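Side-chain contacts in flagellar hook-associated protein (Burkholderia pseudomallei, PDB 4UT1), which probably serves as a structural component of the bacterial flagellum, at the junction between hook and filament: residues Ile117-Tyr120 / Phe121-Leu124; Ala311-Phe314 / Ala315-Asn319; Thr585-Asn588 / Gly589-Leu593. All coordinates share one frame; numbering follows the deposited sequence.

Overall arrangement
All three contacts are local, so none closes a long loop; they follow one another along the chain without nesting or crossing. Contact 1 covers about two turns of helix 113-129, and contact 2 about two and a half turns of helix 287-322. Contact 3 folds a tight turn in the link from helix 572-579 to helix 593-630. Though far apart in sequence, they meet in space. Tyr120 and Phe121 of contact 1 pack on Phe314 and Val318 of contact 2, joining the two helices. Leu593 of contact 3, the first residue of the last helix, touches both Phe121 and Ser313, and Thr585 OG1 probably hydrogen-bonds Ser313 OG, linking the turn to helix 287-322.

Contact 1: residues Ile117-Tyr120 / Phe121-Leu124; sequences ITNY and FTGL. With EDO (1,2-ethanediol), chain C.
Tyr120 and Leu124, one turn apart on helix 113-129, make the tight half of this contact. Leu124 CD1 lies 3.4 Å from Tyr120 CE2, and Leu124 CG sits over one face of the phenol ring, displaced toward its rim. On the neighbouring side, Tyr120 turns its ring edge toward the face of Phe121 in a T-shaped pair, with centroids 5.7 Å apart and planes at 69°. The Phe121 ring also runs alongside Ile117, whose CG2 is 3.6 Å from Phe121 CE2. With Phe121 CG opposite the carbonyl carbon (chi1 -71°), the ring is carried back toward the preceding turn. Elsewhere in the chain, Phe314 and Phe337 add further edge-to-face partners for Tyr120, while on helix 134-193 Leu147 touches Ile117 and Ala140 touches Leu124.

The other side of the helix is polar and loosely packed. Here one water bridges two side chains, donating to Asn119 OD1 at 2.8 Å and lying 2.7 Å from Thr122 OG1. A 1,2-ethanediol, probably from the crystallisation liquor, takes a weak bond from Asn119 ND2 to its O2 at 3.3 Å. Thr118 OG1 is instead bonded back to the carbonyl of Ala114. Beneath both sides run regular backbone bonds, including Phe121 N to Ile117 O at 3.2 Å. An aromatic and aliphatic face backed by a polar one is characteristic of an amphipathic alpha-helix packed in a helical bundle.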
loop_
_atom_site.group_PDB
_atom_site.type_symbol
_atom_site.label_atom_id
_atom_site.label_comp_id
_atom_site.label_asym_id
_atom_site.label_seq_id
_atom_site.Cartn_x
_atom_site.Cartn_y
_atom_site.Cartn_z
ATOM N N ILE A 117 11.069 -12.646 -1.073
ATOM C CA ILE A 117 10.452 -12.689 0.258
ATOM C C ILE A 117 10.572 -14.099 0.850
ATOM O O ILE A 117 11.033 -14.271 1.988
ATOM C CB ILE A 117 8.978 -12.255 0.210
ATOM C CG1 ILE A 117 8.884 -10.771 -0.115
ATOM C CG2 ILE A 117 8.305 -12.474 1.556
ATOM C CD1 ILE A 117 7.459 -10.282 -0.292
ATOM N N THR A 118 10.171 -15.105 0.078
ATOM C CA THR A 118 10.278 -16.499 0.527
ATOM C C THR A 118 11.699 -16.848 0.966
ATOM O O THR A 118 11.903 -17.483 2.010
ATOM C CB THR A 118 9.854 -17.486 -0.582
ATOM O OG1 THR A 118 8.498 -17.223 -0.959
ATOM C CG2 THR A 118 9.978 -18.929 -0.097
ATOM N N ASN A 119 12.670 -16.435 0.161
ATOM C CA ASN A 119 14.075 -16.719 0.429
ATOM C C ASN A 119 14.587 -16.035 1.695
ATOM O O ASN A 119 15.414 -16.589 2.426
ATOM C CB ASN A 119 14.932 -16.318 -0.778
ATOM C CG ASN A 119 14.809 -17.305 -1.927
ATOM O OD1 ASN A 119 14.273 -18.393 -1.753
ATOM N ND2 ASN A 119 15.309 -16.931 -3.105
ATOM N N TYR A 120 14.081 -14.836 1.959
ATOM C CA TYR A 120 14.474 -14.117 3.160
ATOM C C TYR A 120 14.033 -14.884 4.401
ATOM O O TYR A 120 14.819 -15.091 5.323
ATOM C CB TYR A 120 13.875 -12.708 3.211
ATOM C CG TYR A 120 14.266 -12.017 4.502
ATOM C CD1 TYR A 120 15.554 -11.524 4.677
ATOM C CD2 TYR A 120 13.364 -11.898 5.563
ATOM C CE1 TYR A 120 15.928 -10.911 5.868
ATOM C CE2 TYR A 120 13.728 -11.285 6.736
ATOM C CZ TYR A 120 15.006 -10.799 6.886
ATOM O OH TYR A 120 15.367 -10.184 8.053
ATOM N N PHE A 121 12.779 -15.314 4.415
ATOM C CA PHE A 121 12.280 -16.058 5.563
ATOM C C PHE A 121 12.939 -17.441 5.695
ATOM O O PHE A 121 13.216 -17.867 6.806
ATOM C CB PHE A 121 10.751 -16.173 5.499
ATOM C CG PHE A 121 10.041 -14.865 5.762
ATOM C CD1 PHE A 121 10.261 -14.167 6.944
ATOM C CD2 PHE A 121 9.170 -14.327 4.826
ATOM C CE1 PHE A 121 9.626 -12.958 7.185
ATOM C CE2 PHE A 121 8.522 -13.123 5.062
ATOM C CZ PHE A 121 8.755 -12.436 6.245
ATOM N N THR A 122 13.233 -18.134 4.595
ATOM C CA THR A 122 13.895 -19.432 4.768
ATOM C C THR A 122 15.338 -19.236 5.235
ATOM O O THR A 122 15.886 -20.068 5.959
ATOM C CB THR A 122 13.845 -20.306 3.497
ATOM O OG1 THR A 122 14.615 -19.713 2.443
ATOM C CG2 THR A 122 12.398 -20.483 3.040
ATOM N N GLY A 123 15.942 -18.121 4.859
ATOM C CA GLY A 123 17.258 -17.772 5.365
ATOM C C GLY A 123 17.287 -17.688 6.885
ATOM O O GLY A 123 18.263 -18.081 7.522
ATOM N N LEU A 124 16.207 -17.177 7.466
ATOM C CA LEU A 124 16.116 -17.004 8.912
ATOM C C LEU A 124 15.902 -18.346 9.603
ATOM O O LEU A 124 16.231 -18.517 10.772
ATOM C CB LEU A 124 14.995 -16.018 9.251
ATOM C CG LEU A 124 15.245 -14.592 8.735
ATOM C CD1 LEU A 124 14.089 -13.650 9.103
ATOM C CD2 LEU A 124 16.537 -14.043 9.307
HETATM C C1 EDO C . 19.087 -14.258 -2.818
HETATM O O1 EDO C . 19.996 -13.675 -1.871
HETATM C C2 EDO C . 17.770 -14.603 -2.122
HETATM O O2 EDO C . 16.651 -13.944 -2.740
HETATM O O HOH W 1 14.023 -20.608 -0.003
#

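Contact 2: residues Ala311-Phe314 / Ala315-Asn319; sequences AVSF and ASQVN
Ala315 packs its CB against the carbonyl oxygen of Ala311 within one turn of a regular alpha-helix, 287-322, a long member of the helical part of the molecule. Its own N donates to the same Ala311 O at 2.9 Å in a nearly straight bond, the first of five successive i to i+4 backbone bonds here.

Ser316 follows, its N bonded to Val312 O at 2.9 Å. The hydroxyl folds back beside its own backbone N (chi1 -69°), bringing OG to 3.0 Å from that same carbonyl oxygen, Val312 O. Gly363 O is a further, weak partner of this hydroxyl.

Gln317 reaches back one turn to Ser313. The first torsion sets its CG beside the backbone N, the chain then runs straight through chi2, and the turn of the amide (chi3 80°) presents NE2 to Ser313. NE2 makes weak bonds to two atoms of that residue: Ser313 OG at 3.1 Å and Ser313 O at 3.4 Å. The same carbonyl already takes the backbone N of Gln317, while Ser313 OG has stronger polar partners outside this turn, among them Thr364 O. The other end of the amide, OE1, is weakly bonded to Ser583 OG.

Val318 runs alongside Phe314, the two extending in the same direction, with Leu147 of helix 134-193 also touching the phenylalanine. Val318 CG2 stands over a face of the Phe314 ring in a CH-pi contact, 4.1 Å from the ring centroid and 16° off the normal.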
loop_
_atom_site.group_PDB
_atom_site.type_symbol
_atom_site.label_atom_id
_atom_site.label_comp_id
_atom_site.label_asym_id
_atom_site.label_seq_id
_atom_site.Cartn_x
_atom_site.Cartn_y
_atom_site.Cartn_z
ATOM N N ALA A 311 5.623 -4.121 0.986
ATOM C CA ALA A 311 6.858 -3.646 1.615
ATOM C C ALA A 311 6.623 -3.202 3.065
ATOM O O ALA A 311 7.390 -3.565 3.969
ATOM C CB ALA A 311 7.468 -2.501 0.798
ATOM N N VAL A 312 5.565 -2.426 3.283
ATOM C CA VAL A 312 5.260 -1.921 4.604
ATOM C C VAL A 312 4.920 -3.078 5.538
ATOM O O VAL A 312 5.435 -3.156 6.631
ATOM C CB VAL A 312 4.098 -0.912 4.594
ATOM C CG1 VAL A 312 3.643 -0.606 6.025
ATOM C CG2 VAL A 312 4.501 0.367 3.878
ATOM N N SER A 313 4.049 -3.972 5.094
ATOM C CA SER A 313 3.652 -5.078 5.944
ATOM C C SER A 313 4.853 -5.964 6.266
ATOM O O SER A 313 5.010 -6.395 7.395
ATOM C CB SER A 313 2.550 -5.908 5.286
ATOM O OG SER A 313 2.132 -6.935 6.168
ATOM N N PHE A 314 5.691 -6.242 5.266
ATOM C CA PHE A 314 6.891 -7.046 5.482
ATOM C C PHE A 314 7.813 -6.409 6.528
ATOM O O PHE A 314 8.192 -7.047 7.501
ATOM C CB PHE A 314 7.653 -7.249 4.156
ATOM C CG PHE A 314 9.053 -7.785 4.332
ATOM C CD1 PHE A 314 10.124 -6.922 4.532
ATOM C CD2 PHE A 314 9.302 -9.155 4.299
ATOM C CE1 PHE A 314 11.408 -7.409 4.691
ATOM C CE2 PHE A 314 10.593 -9.648 4.452
ATOM C CZ PHE A 314 11.645 -8.778 4.656
ATOM N N ALA A 315 8.178 -5.151 6.312
ATOM C CA ALA A 315 9.047 -4.439 7.242
ATOM C C ALA A 315 8.452 -4.398 8.652
ATOM O O ALA A 315 9.148 -4.663 9.627
ATOM C CB ALA A 315 9.320 -3.024 6.733
ATOM N N SER A 316 7.165 -4.086 8.750
ATOM C CA SER A 316 6.521 -3.952 10.042
ATOM C C SER A 316 6.524 -5.281 10.800
ATOM O O SER A 316 6.833 -5.324 11.984
ATOM C CB SER A 316 5.089 -3.442 9.881
ATOM O OG SER A 316 5.084 -2.092 9.437
ATOM N N GLN A 317 6.164 -6.352 10.110
ATOM C CA GLN A 317 6.155 -7.681 10.729
ATOM C C GLN A 317 7.525 -8.147 11.186
ATOM O O GLN A 317 7.662 -8.734 12.260
ATOM C CB GLN A 317 5.598 -8.720 9.770
ATOM C CG GLN A 317 4.115 -8.661 9.585
ATOM C CD GLN A 317 3.639 -9.760 8.673
ATOM O OE1 GLN A 317 3.479 -10.900 9.100
ATOM N NE2 GLN A 317 3.446 -9.438 7.400
ATOM N N VAL A 318 8.532 -7.923 10.362
ATOM C CA VAL A 318 9.867 -8.389 10.675
ATOM C C VAL A 318 10.405 -7.571 11.842
ATOM O O VAL A 318 10.936 -8.119 12.810
ATOM C CB VAL A 318 10.801 -8.303 9.432
ATOM C CG1 VAL A 318 12.265 -8.406 9.831
ATOM C CG2 VAL A 318 10.428 -9.394 8.439
ATOM N N ASN A 319 10.201 -6.259 11.778
ATOM C CA ASN A 319 10.639 -5.368 12.842
ATOM C C ASN A 319 9.991 -5.735 14.172
ATOM O O ASN A 319 10.660 -5.754 15.200
ATOM C CB ASN A 319 10.328 -3.902 12.505
ATOM C CG ASN A 319 11.230 -3.357 11.414
ATOM O OD1 ASN A 319 12.246 -3.957 11.099
ATOM N ND2 ASN A 319 10.856 -2.214 10.832
#

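Contact 3: residues Thr585-Asn588 / Gly589-Leu593; sequences TMNN and GTTTL
Met586 and Thr591 form a single antiparallel bridge, a hydrogen-bonded pair that closes a tight, hairpin-like turn just before helix 593-630. The bend runs through Asn587, Asn588 and Gly589, all with positive phi, so the chain takes a left-handed course before Thr590 brings it back.

The backbone bonds hold the two ends together. Met586 N donates a hydrogen bond to Thr591 O at 3.0 Å. In return, Met586 O accepts twice, from Thr590 N and Thr591 N, which approach from opposite faces of its plane. With Thr590 and Thr591 both facing Met586, the geometry fits a classic beta bulge, and two donors secure this one carbonyl.

Packing is lighter. Met586 CB lies 3.3 Å from Thr591 OG1, while the bends at chi2 and chi3 lead the sulfur away from the turn. At the far end, Leu593 CD2 comes within 4.4 Å of Met586 CG and 4.1 Å of Thr585 OG1.

Side-chain hydroxyls make the remaining bonds. That of Thr585 has its polar partner in Ser313 OG of helix 287-322. Thr592 stands at the N-cap of helix 593-630, its OG1 bonded to Gly595 N, so the turn leads directly into a capped helix start. Two more hydroxyls lace the exposed end. Thr590 OG1 donates to Asn587 O at 2.6 Å; placed between its own backbone N and carbonyl carbon (chi1 68°), it points back across the bend. The Asn587 and Thr591 side chains also meet across the turn: Thr591 OG1 donates to Asn587 OD1 at 3.2 Å from above the amide plane, 42° out of it.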
loop_
_atom_site.group_PDB
_atom_site.type_symbol
_atom_site.label_atom_id
_atom_site.label_comp_id
_atom_site.label_asym_id
_atom_site.label_seq_id
_atom_site.Cartn_x
_atom_site.Cartn_y
_atom_site.Cartn_z
ATOM N N THR A 585 -1.584 -11.266 6.737
ATOM C CA THR A 585 -1.630 -9.867 7.136
ATOM C C THR A 585 -2.303 -8.968 6.114
ATOM O O THR A 585 -2.570 -7.794 6.390
ATOM C CB THR A 585 -0.211 -9.332 7.396
ATOM O OG1 THR A 585 0.586 -9.492 6.211
ATOM C CG2 THR A 585 0.430 -10.090 8.556
ATOM N N MET A 586 -2.570 -9.520 4.933
ATOM C CA MET A 586 -3.107 -8.743 3.831
ATOM C C MET A 586 -4.557 -9.106 3.544
ATOM O O MET A 586 -5.014 -10.203 3.890
ATOM C CB MET A 586 -2.251 -8.940 2.571
ATOM C CG MET A 586 -0.772 -8.577 2.762
ATOM S SD MET A 586 -0.537 -6.916 3.439
ATOM C CE MET A 586 -1.233 -5.904 2.134
ATOM N N ASN A 587 -5.262 -8.174 2.904
ATOM C CA ASN A 587 -6.662 -8.354 2.531
ATOM C C ASN A 587 -7.502 -8.766 3.732
ATOM O O ASN A 587 -8.172 -9.800 3.710
ATOM C CB ASN A 587 -6.801 -9.391 1.412
ATOM C CG ASN A 587 -6.002 -9.028 0.170
ATOM O OD1 ASN A 587 -5.344 -9.879 -0.430
ATOM N ND2 ASN A 587 -6.051 -7.760 -0.218
ATOM N N ASN A 588 -7.441 -7.952 4.782
ATOM C CA ASN A 588 -8.199 -8.182 6.008
ATOM C C ASN A 588 -7.897 -9.523 6.675
ATOM O O ASN A 588 -8.807 -10.263 7.055
ATOM C CB ASN A 588 -9.697 -8.068 5.723
ATOM C CG ASN A 588 -10.087 -6.691 5.226
ATOM O OD1 ASN A 588 -9.370 -6.075 4.437
ATOM N ND2 ASN A 588 -11.224 -6.196 5.696
ATOM N N GLY A 589 -6.611 -9.824 6.829
ATOM C CA GLY A 589 -6.190 -11.003 7.564
ATOM C C GLY A 589 -6.472 -12.308 6.844
ATOM O O GLY A 589 -6.620 -13.353 7.478
ATOM N N THR A 590 -6.527 -12.256 5.518
ATOM C CA THR A 590 -6.899 -13.431 4.739
ATOM C C THR A 590 -5.785 -13.961 3.828
ATOM O O THR A 590 -5.821 -15.122 3.420
ATOM C CB THR A 590 -8.141 -13.143 3.876
ATOM O OG1 THR A 590 -7.812 -12.197 2.848
ATOM C CG2 THR A 590 -9.270 -12.587 4.748
ATOM N N THR A 591 -4.802 -13.130 3.498
ATOM C CA THR A 591 -3.750 -13.590 2.592
ATOM C C THR A 591 -2.349 -13.248 3.092
ATOM O O THR A 591 -2.151 -12.274 3.819
ATOM C CB THR A 591 -3.925 -13.006 1.172
ATOM O OG1 THR A 591 -3.288 -11.725 1.094
ATOM C CG2 THR A 591 -5.405 -12.873 0.819
ATOM N N THR A 592 -1.389 -14.070 2.687
ATOM C CA THR A 592 0.011 -13.898 3.055
ATOM C C THR A 592 0.679 -12.862 2.151
ATOM O O THR A 592 0.062 -12.363 1.213
ATOM C CB THR A 592 0.784 -15.216 2.942
ATOM O OG1 THR A 592 0.890 -15.579 1.562
ATOM C CG2 THR A 592 0.066 -16.331 3.691
ATOM N N LEU A 593 1.932 -12.539 2.449
ATOM C CA LEU A 593 2.676 -11.577 1.648
ATOM C C LEU A 593 2.815 -12.053 0.201
ATOM O O LEU A 593 2.594 -11.286 -0.736
ATOM C CB LEU A 593 4.058 -11.326 2.264
ATOM C CG LEU A 593 4.079 -10.628 3.622
ATOM C CD1 LEU A 593 5.476 -10.622 4.217
ATOM C CD2 LEU A 593 3.565 -9.217 3.478
#